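Local coordinates for phosphotriesterase homology protein (Escherichia coli, PDB 1BF6) that hydrolyses phosphorylated glyceryl acetates as well as aromatic acetates and propionates, using two zinc ions in each subunit, at residues Y82-F87 with S155-F160; G126-E129 with L135-K138. One frame throughout, in Å; residues are numbered along the deposited sequence.

Interaction 1. Residues Y82-F87 with S155-F160. With ZN (zinc ion), chain D.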
loop_
_atom_site.group_PDB
_atom_site.type_symbol
_atom_site.label_atom_id
_atom_site.label_comp_id
_atom_site.label_asym_id
_atom_site.label_seq_id
_atom_site.Cartn_x
_atom_site.Cartn_y
_atom_site.Cartn_z
ATOM N N TYR A 82 5.871 2.824 -10.805
ATOM C CA TYR A 82 4.904 3.273 -11.807
ATOM C C TYR A 82 3.584 2.569 -11.492
ATOM O O TYR A 82 3.564 1.386 -11.127
ATOM C CB TYR A 82 5.395 2.995 -13.235
ATOM C CG TYR A 82 6.417 4.018 -13.704
ATOM C CD1 TYR A 82 7.783 3.843 -13.451
ATOM C CD2 TYR A 82 6.014 5.186 -14.368
ATOM C CE1 TYR A 82 8.717 4.802 -13.839
ATOM C CE2 TYR A 82 6.940 6.152 -14.766
ATOM C CZ TYR A 82 8.291 5.957 -14.496
ATOM O OH TYR A 82 9.204 6.934 -14.837
ATOM N N TYR A 83 2.489 3.309 -11.648
ATOM C CA TYR A 83 1.142 2.854 -11.302
ATOM C C TYR A 83 0.486 1.725 -12.103
ATOM O O TYR A 83 0.570 0.566 -11.717
ATOM C CB TYR A 83 0.247 4.088 -11.212
ATOM C CG TYR A 83 -1.088 3.886 -10.527
ATOM C CD1 TYR A 83 -1.278 2.876 -9.589
ATOM C CD2 TYR A 83 -2.165 4.717 -10.835
ATOM C CE1 TYR A 83 -2.512 2.695 -8.979
ATOM C CE2 TYR A 83 -3.394 4.552 -10.232
ATOM C CZ TYR A 83 -3.568 3.539 -9.309
ATOM O OH TYR A 83 -4.813 3.365 -8.757
ATOM N N GLN A 84 -0.284 2.065 -13.132
ATOM C CA GLN A 84 -0.931 1.068 -13.979
ATOM C C GLN A 84 -1.064 1.647 -15.385
ATOM O O GLN A 84 -0.865 2.851 -15.590
ATOM C CB GLN A 84 -2.290 0.617 -13.434
ATOM C CG GLN A 84 -3.245 1.732 -13.126
ATOM C CD GLN A 84 -4.605 1.211 -12.745
ATOM O OE1 GLN A 84 -5.231 0.471 -13.500
ATOM N NE2 GLN A 84 -5.076 1.595 -11.565
ATOM N N ASP A 85 -1.391 0.778 -16.328
ATOM C CA ASP A 85 -1.483 1.140 -17.740
ATOM C C ASP A 85 -2.140 2.470 -18.091
ATOM O O ASP A 85 -1.506 3.336 -18.706
ATOM C CB ASP A 85 -2.108 0.015 -18.547
ATOM C CG ASP A 85 -1.712 0.083 -19.998
ATOM O OD1 ASP A 85 -0.607 -0.401 -20.336
ATOM O OD2 ASP A 85 -2.470 0.677 -20.790
ATOM N N ALA A 86 -3.374 2.657 -17.633
ATOM C CA ALA A 86 -4.119 3.878 -17.923
ATOM C C ALA A 86 -3.503 5.170 -17.390
ATOM O O ALA A 86 -3.759 6.242 -17.935
ATOM C CB ALA A 86 -5.556 3.729 -17.441
ATOM N N PHE A 87 -2.661 5.067 -16.358
ATOM C CA PHE A 87 -2.033 6.239 -15.754
ATOM C C PHE A 87 -0.550 6.454 -16.086
ATOM O O PHE A 87 0.044 7.440 -15.642
ATOM C CB PHE A 87 -2.199 6.203 -14.225
ATOM C CG PHE A 87 -3.633 6.226 -13.758
ATOM C CD1 PHE A 87 -4.457 5.117 -13.926
ATOM C CD2 PHE A 87 -4.153 7.356 -13.143
ATOM C CE1 PHE A 87 -5.783 5.133 -13.488
ATOM C CE2 PHE A 87 -5.483 7.386 -12.699
ATOM C CZ PHE A 87 -6.293 6.274 -12.874
ATOM N N SER A 155 5.497 -3.648 -3.249
ATOM C CA SER A 155 4.106 -3.576 -2.799
ATOM C C SER A 155 3.246 -3.290 -4.031
ATOM O O SER A 155 3.436 -2.277 -4.701
ATOM C CB SER A 155 3.959 -2.468 -1.756
ATOM O OG SER A 155 2.623 -2.391 -1.293
ATOM N N THR A 156 2.288 -4.166 -4.306
ATOM C CA THR A 156 1.469 -4.036 -5.510
ATOM C C THR A 156 0.031 -3.509 -5.393
ATOM O O THR A 156 -0.501 -3.346 -4.297
ATOM C CB THR A 156 1.398 -5.393 -6.249
ATOM O OG1 THR A 156 0.388 -6.211 -5.649
ATOM C CG2 THR A 156 2.758 -6.139 -6.191
ATOM N N HIS A 157 -0.575 -3.273 -6.560
ATOM C CA HIS A 157 -1.972 -2.839 -6.703
ATOM C C HIS A 157 -2.656 -3.870 -7.591
ATOM O O HIS A 157 -2.213 -4.099 -8.724
ATOM C CB HIS A 157 -2.082 -1.462 -7.408
ATOM C CG HIS A 157 -3.443 -1.162 -8.000
ATOM N ND1 HIS A 157 -4.262 -0.188 -7.475
ATOM C CD2 HIS A 157 -4.024 -1.666 -9.118
ATOM C CE1 HIS A 157 -5.310 -0.118 -8.274
ATOM N NE2 HIS A 157 -5.216 -0.990 -9.283
ATOM N N THR A 158 -3.670 -4.554 -7.070
ATOM C CA THR A 158 -4.430 -5.463 -7.910
ATOM C C THR A 158 -5.738 -4.705 -8.145
ATOM O O THR A 158 -6.269 -4.067 -7.227
ATOM C CB THR A 158 -4.735 -6.866 -7.283
ATOM O OG1 THR A 158 -5.486 -6.727 -6.070
ATOM C CG2 THR A 158 -3.453 -7.656 -7.047
ATOM N N SER A 159 -6.180 -4.679 -9.395
ATOM C CA SER A 159 -7.422 -4.002 -9.760
ATOM C C SER A 159 -8.599 -4.912 -9.442
ATOM O O SER A 159 -8.776 -5.966 -10.055
ATOM C CB SER A 159 -7.397 -3.612 -11.237
ATOM O OG SER A 159 -6.586 -2.469 -11.419
ATOM N N PHE A 160 -9.387 -4.508 -8.451
ATOM C CA PHE A 160 -10.538 -5.291 -8.018
ATOM C C PHE A 160 -10.172 -6.728 -7.662
ATOM O O PHE A 160 -10.875 -7.679 -8.015
ATOM C CB PHE A 160 -11.671 -5.198 -9.045
ATOM C CG PHE A 160 -12.189 -3.801 -9.198
ATOM C CD1 PHE A 160 -12.914 -3.207 -8.163
ATOM C CD2 PHE A 160 -11.867 -3.041 -10.320
ATOM C CE1 PHE A 160 -13.306 -1.876 -8.231
ATOM C CE2 PHE A 160 -12.253 -1.702 -10.405
ATOM C CZ PHE A 160 -12.974 -1.117 -9.356
HETATM ZN ZN ZN D . -3.952 0.763 -5.434
HETATM O O HOH W 1 -7.797 0.138 -10.317
#

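Interaction 2. Residues G126-E129 with L135-K138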
loop_
_atom_site.group_PDB
_atom_site.type_symbol
_atom_site.label_atom_id
_atom_site.label_comp_id
_atom_site.label_asym_id
_atom_site.label_seq_id
_atom_site.Cartn_x
_atom_site.Cartn_y
_atom_site.Cartn_z
ATOM N N GLY A 126 1.001 -1.523 -10.068
ATOM C CA GLY A 126 -0.210 -2.233 -10.412
ATOM C C GLY A 126 -0.414 -2.828 -11.782
ATOM O O GLY A 126 0.365 -2.633 -12.724
ATOM N N THR A 127 -1.466 -3.627 -11.851
ATOM C CA THR A 127 -1.886 -4.263 -13.079
ATOM C C THR A 127 -3.350 -3.873 -13.292
ATOM O O THR A 127 -4.032 -3.418 -12.358
ATOM C CB THR A 127 -1.718 -5.796 -13.028
ATOM O OG1 THR A 127 -2.308 -6.308 -11.828
ATOM C CG2 THR A 127 -0.228 -6.181 -13.081
ATOM N N SER A 128 -3.819 -4.012 -14.527
ATOM C CA SER A 128 -5.190 -3.652 -14.874
ATOM C C SER A 128 -6.190 -4.725 -14.453
ATOM O O SER A 128 -5.805 -5.810 -14.013
ATOM C CB SER A 128 -5.289 -3.379 -16.385
ATOM O OG SER A 128 -4.568 -2.209 -16.725
ATOM N N GLU A 129 -7.478 -4.420 -14.584
ATOM C CA GLU A 129 -8.511 -5.375 -14.215
ATOM C C GLU A 129 -8.562 -6.598 -15.129
ATOM O O GLU A 129 -8.877 -6.491 -16.319
ATOM C CB GLU A 129 -9.880 -4.690 -14.169
ATOM C CG GLU A 129 -11.016 -5.617 -13.735
ATOM C CD GLU A 129 -12.333 -4.881 -13.460
ATOM O OE1 GLU A 129 -12.390 -3.630 -13.575
ATOM O OE2 GLU A 129 -13.311 -5.565 -13.100
ATOM N N LEU A 135 2.945 -2.993 -20.960
ATOM C CA LEU A 135 3.641 -1.945 -20.217
ATOM C C LEU A 135 3.709 -2.246 -18.721
ATOM O O LEU A 135 4.679 -1.897 -18.052
ATOM C CB LEU A 135 3.003 -0.576 -20.452
ATOM C CG LEU A 135 3.154 -0.009 -21.868
ATOM C CD1 LEU A 135 2.485 1.361 -21.931
ATOM C CD2 LEU A 135 4.633 0.122 -22.219
ATOM N N GLU A 136 2.649 -2.845 -18.187
ATOM C CA GLU A 136 2.635 -3.221 -16.774
ATOM C C GLU A 136 3.668 -4.336 -16.539
ATOM O O GLU A 136 4.396 -4.310 -15.546
ATOM C CB GLU A 136 1.235 -3.672 -16.367
ATOM C CG GLU A 136 0.299 -2.492 -16.140
ATOM C CD GLU A 136 -1.166 -2.867 -16.144
ATOM O OE1 GLU A 136 -1.509 -4.052 -16.325
ATOM O OE2 GLU A 136 -1.989 -1.950 -15.966
ATOM N N GLU A 137 3.742 -5.293 -17.463
ATOM C CA GLU A 137 4.716 -6.376 -17.357
ATOM C C GLU A 137 6.125 -5.789 -17.274
ATOM O O GLU A 137 6.924 -6.185 -16.422
ATOM C CB GLU A 137 4.627 -7.319 -18.554
ATOM C CG GLU A 137 5.716 -8.398 -18.527
ATOM C CD GLU A 137 5.665 -9.334 -19.712
ATOM O OE1 GLU A 137 5.338 -8.879 -20.832
ATOM O OE2 GLU A 137 5.974 -10.524 -19.530
ATOM N N LYS A 138 6.405 -4.821 -18.145
ATOM C CA LYS A 138 7.702 -4.146 -18.201
ATOM C C LYS A 138 7.996 -3.447 -16.873
ATOM O O LYS A 138 9.122 -3.495 -16.366
ATOM C CB LYS A 138 7.692 -3.124 -19.335
ATOM C CG LYS A 138 8.992 -2.402 -19.599
ATOM C CD LYS A 138 8.724 -1.312 -20.639
ATOM C CE LYS A 138 9.980 -0.736 -21.231
ATOM N NZ LYS A 138 9.600 0.243 -22.302
#

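Interaction 1. Residues Y82-F87 with S155-F160
Y83 and H157 form a T-shaped aromatic pair at the C-terminal mouth of a TIM barrel, a worked example of how a metal ligand is positioned by neighbours that do not touch the metal. H157, closing strand 154-157, binds a zinc ion through ND1 at 2.3 Å; E124 and H185 complete the site. The tyrosine presents its edge to the imidazole face, the planes standing at 81°, and CE1 of Y83 lies toward the ring rim, 3.7 Å from ND1 of H157. Beyond it, OH of Y83 passes 3.6 Å from CE1 of H157. With CG anti to the backbone N (chi1 -165°), the phenol reaches across from a CB that does not itself face the strand. A leucine at Y83 would probably lose this edge and open a gap above the imidazole.

In the second shell, NE2 of H157 donates to OG of S159 at 2.9 Å, almost in the ring plane; with the zinc on the other nitrogen, this fixes the ring's rotation. S159 OG is also hydrogen-bonded to T127 O. Q84 NE2 stands 3.5 Å from H157 NE2, two donors in contact without a bond. A water bridges Q84 and S159, accepting weakly from Q84 NE2 and donating to S159 OG at 3.1 Å. Further out, CG of Q84 covers one face of the Y83 ring, 3.8 Å above its centre.

Interaction 2. Residues G126-E129 with L135-K138
E136 reaches from the first turn of helix 134-150 back to the loop residues G126, T127 and S128, bracing a beta-alpha connection of the TIM barrel from within. It illustrates how one buried carboxylate can gather backbone and side-chain donors from a loop. The side chain leaves the helix with CB pointing toward the loop and CG anti to its own carbonyl carbon (chi1 -78°), then runs on extended.

CB merely skirts the carbonyl oxygen of G126, whereas CG packs against it, 3.4 Å from G126 O. Next, CD comes to lie beside the T127 backbone, 3.4 Å from T127 CA. There the chain divides. OE1 accepts the backbone N-H of S128 at 2.9 Å, the nitrogen approaching from above the carboxylate plane (35° out of it) in a bent bond. The same oxygen also brushes T127 CB at 3.7 Å and takes the N-H of T133, just ahead of the helix, as the glutamate does in a capping box. The hydroxyl of T127 is instead hydrogen-bonded to NE2 of Q167. On the other branch, OE2 is shared between the backbone N-H of D85, from the neighbouring loop, and the hydroxyl of S128, which donates from the syn side, 17° out of the carboxylate plane.

Four donors thus hold the carboxylate, two on each oxygen, and they would be expected, together with the nearby helix N terminus, to favour its charged form. Both ends of S128 take part, so the carboxylate is held against rotation about its last bond: the backbone N bonds to OE1, while S128 OG sits 2.7 Å from E136 OE2.

How the interactions relate
From the N terminus, the chain leaves strand 75-80 and enters the loop holding 82-87, the first half of interaction 1. After helix 97-109 it returns through strand 122-126 into 126-129, and interaction 2 closes at once, across a short turn, on the start of helix 134-150. That helix leads to strand 154-157, where interaction 1 closes its far longer loop, with interaction 2 nested inside. The two meet directly: Y83 O lies 2.7 Å from G126 N, probably hydrogen-bonded, and F160 packs against E129. Together they tie the ends of strands 75-80, 122-126 and 154-157 and one helix start beside the zinc site.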